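Local coordinates for Crh-like protein 5 (Neosartorya fumigata, PDB 6IBU) that cleaves chitin and transfers the fragments to beta-1,6-glucan or to other chitin chains, cross-linking polysaccharides in the fungal cell wall and septa, at residues A[16-21]-A[226-231]. Numbering follows the deposited sequence.
Sequences GLAAST and PAESYT
On the periphery of the GH16 fold, the loop that leads from strand 14-15 into strand 21-25 pairs with the chain entering strand 229-232, Gly16 lying against Glu228 and Ser229. Gly16 N donates to Glu228 O at 2.9 Å, approaching from above the carbonyl plane, with an angle of 112° at the oxygen. The backbones run close here: Gly16 CA sits 3.2 Å from Ala227 O in a CA-H...O contact. The Tyr230 ring, its CG beside the backbone N and anti to the carbonyl carbon (chi1 -57°), brings CE2 to 3.8 Å from Gly16 CA; its hydroxyl is bonded to Asn225 O and the Asn223 side chain. Farther along, Ala227 N makes a weak 3.4 Å bond to Leu17 O, which Asn223 ND2 also grips. Ala18 centres an inverse gamma turn, closed by a weak bond from Ala19 N to Leu17 O; its CB lies 3.6 Å from Ala227 O and also meets Glu228 CG. The Pro226 ring rests with CB and CG on the Ala19 carbonyl, CB lying 3.5 Å from Ala19 O. This antiparallel, largely backbone contact lies where the small three-stranded sheet meets the GH16 beta-sandwich, a jelly roll of the concanavalin clan.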
ATOM      1  N   GLY A  16     -16.350   5.775   3.994  1.00 25.54           N
ATOM      2  CA  GLY A  16     -16.113   4.486   4.661  1.00 24.43           C
ATOM      3  C   GLY A  16     -16.518   3.324   3.781  1.00 24.28           C
ATOM      4  O   GLY A  16     -17.373   3.507   2.921  1.00 27.54           O
ATOM      5  N   LEU A  17     -15.906   2.166   3.982  1.00 23.38           N
ATOM      6  CA  LEU A  17     -16.400   0.899   3.419  1.00 23.85           C
ATOM      7  C   LEU A  17     -17.511   0.426   4.362  1.00 27.03           C
ATOM      8  O   LEU A  17     -17.196  -0.056   5.480  1.00 24.49           O
ATOM      9  CB  LEU A  17     -15.231  -0.079   3.340  1.00 23.22           C
ATOM     10  CG  LEU A  17     -15.586  -1.509   2.983  1.00 23.41           C
ATOM     11  CD1 LEU A  17     -16.222  -1.561   1.609  1.00 25.04           C
ATOM     12  CD2 LEU A  17     -14.361  -2.391   3.018  1.00 22.88           C
ATOM     13  N   ALA A  18     -18.772   0.626   3.970  1.00 27.45           N
ATOM     14  CA  ALA A  18     -19.946   0.299   4.807  1.00 27.41           C
ATOM     15  C   ALA A  18     -20.278  -1.185   4.631  1.00 28.64           C
ATOM     16  O   ALA A  18     -21.432  -1.541   4.365  1.00 32.48           O
ATOM     17  CB  ALA A  18     -21.094   1.211   4.463  1.00 28.31           C
ATOM     18  N   ALA A  19     -19.269  -2.030   4.774  1.00 28.74           N
ATOM     19  CA  ALA A  19     -19.381  -3.496   4.652  1.00 28.02           C
ATOM     20  C   ALA A  19     -18.276  -4.139   5.486  1.00 26.46           C
ATOM     21  O   ALA A  19     -17.274  -3.469   5.774  1.00 23.69           O
ATOM     22  CB  ALA A  19     -19.294  -3.897   3.203  1.00 27.12           C
ATOM     23  N   SER A  20     -18.455  -5.396   5.864  1.00 28.49           N
ATOM     24  CA  SER A  20     -17.414  -6.115   6.632  1.00 30.65           C
ATOM     25  C   SER A  20     -16.381  -6.688   5.654  1.00 29.53           C
ATOM     26  O   SER A  20     -15.236  -6.875   6.065  1.00 25.57           O
ATOM     27  CB  SER A  20     -18.012  -7.139   7.556  1.00 32.34           C
ATOM     28  OG  SER A  20     -18.384  -8.299   6.839  1.00 37.48           O
ATOM     29  N   THR A  21     -16.763  -6.914   4.392  1.00 31.26           N
ATOM     30  CA  THR A  21     -15.890  -7.535   3.357  1.00 30.86           C
ATOM     31  C   THR A  21     -16.014  -6.807   2.015  1.00 29.53           C
ATOM     32  O   THR A  21     -17.129  -6.477   1.624  1.00 31.05           O
ATOM     33  CB  THR A  21     -16.232  -9.013   3.185  1.00 33.07           C
ATOM     34  OG1 THR A  21     -15.869  -9.676   4.393  1.00 32.32           O
ATOM     35  CG2 THR A  21     -15.493  -9.656   2.035  1.00 38.88           C
ATOM     36  N   PRO A 226     -17.083  -1.530   9.940  1.00 20.44           N
ATOM     37  CA  PRO A 226     -17.829  -1.012   8.803  1.00 20.37           C
ATOM     38  C   PRO A 226     -18.557   0.290   9.167  1.00 22.67           C
ATOM     39  O   PRO A 226     -19.131   0.362  10.229  1.00 22.18           O
ATOM     40  CB  PRO A 226     -18.859  -2.110   8.524  1.00 20.36           C
ATOM     41  CG  PRO A 226     -18.267  -3.364   9.123  1.00 19.90           C
ATOM     42  CD  PRO A 226     -17.495  -2.889  10.332  1.00 20.42           C
ATOM     43  N   ALA A 227     -18.503   1.288   8.287  1.00 23.87           N
ATOM     44  CA  ALA A 227     -19.173   2.585   8.467  1.00 24.42           C
ATOM     45  C   ALA A 227     -19.306   3.289   7.122  1.00 26.32           C
ATOM     46  O   ALA A 227     -18.487   3.024   6.203  1.00 26.96           O
ATOM     47  CB  ALA A 227     -18.399   3.416   9.437  1.00 24.83           C
ATOM     48  N   GLU A 228     -20.307   4.156   7.024  1.00 28.28           N
ATOM     49  CA  GLU A 228     -20.540   4.992   5.825  1.00 31.42           C
ATOM     50  C   GLU A 228     -19.429   6.043   5.762  1.00 28.35           C
ATOM     51  O   GLU A 228     -19.096   6.473   4.651  1.00 28.30           O
ATOM     52  CB  GLU A 228     -21.953   5.580   5.840  1.00 36.28           C
ATOM     53  CG  GLU A 228     -23.020   4.579   5.396  1.00 44.21           C
ATOM     54  CD  GLU A 228     -24.470   5.025   5.575  1.00 52.97           C
ATOM     55  OE1 GLU A 228     -24.751   6.224   5.344  1.00 60.27           O
ATOM     56  OE2 GLU A 228     -25.328   4.174   5.948  1.00 60.59           O
ATOM     57  N   SER A 229     -18.861   6.428   6.907  1.00 26.84           N
ATOM     58  CA  SER A 229     -17.786   7.448   6.965  1.00 27.06           C
ATOM     59  C   SER A 229     -17.080   7.477   8.327  1.00 24.50           C
ATOM     60  O   SER A 229     -17.593   6.936   9.303  1.00 22.81           O
ATOM     61  CB  SER A 229     -18.338   8.795   6.635  1.00 28.35           C
ATOM     62  OG  SER A 229     -18.976   9.350   7.773  1.00 29.63           O
ATOM     63  N   TYR A 230     -15.903   8.089   8.353  1.00 24.06           N
ATOM     64  CA  TYR A 230     -15.057   8.250   9.552  1.00 22.59           C
ATOM     65  C   TYR A 230     -14.718   9.720   9.703  1.00 22.46           C
ATOM     66  O   TYR A 230     -14.382  10.354   8.711  1.00 22.55           O
ATOM     67  CB  TYR A 230     -13.770   7.441   9.453  1.00 21.56           C
ATOM     68  CG  TYR A 230     -13.973   5.966   9.225  1.00 20.88           C
ATOM     69  CD1 TYR A 230     -14.439   5.139  10.228  1.00 19.20           C
ATOM     70  CD2 TYR A 230     -13.709   5.413   7.979  1.00 20.60           C
ATOM     71  CE1 TYR A 230     -14.610   3.793  10.004  1.00 20.66           C
ATOM     72  CE2 TYR A 230     -13.870   4.066   7.737  1.00 20.48           C
ATOM     73  CZ  TYR A 230     -14.311   3.257   8.761  1.00 21.09           C
ATOM     74  OH  TYR A 230     -14.477   1.933   8.513  1.00 22.90           O
ATOM     75  N   THR A 231     -14.784  10.212  10.929  1.00 22.69           N
ATOM     76  CA  THR A 231     -14.457  11.608  11.281  1.00 24.62           C
ATOM     77  C   THR A 231     -13.339  11.576  12.312  1.00 24.06           C
ATOM     78  O   THR A 231     -13.478  10.835  13.269  1.00 23.05           O
ATOM     79  CB  THR A 231     -15.698  12.327  11.835  1.00 27.49           C
ATOM     80  OG1 THR A 231     -16.674  12.357  10.790  1.00 29.89           O
ATOM     81  CG2 THR A 231     -15.395  13.725  12.343  1.00 26.94           C
TER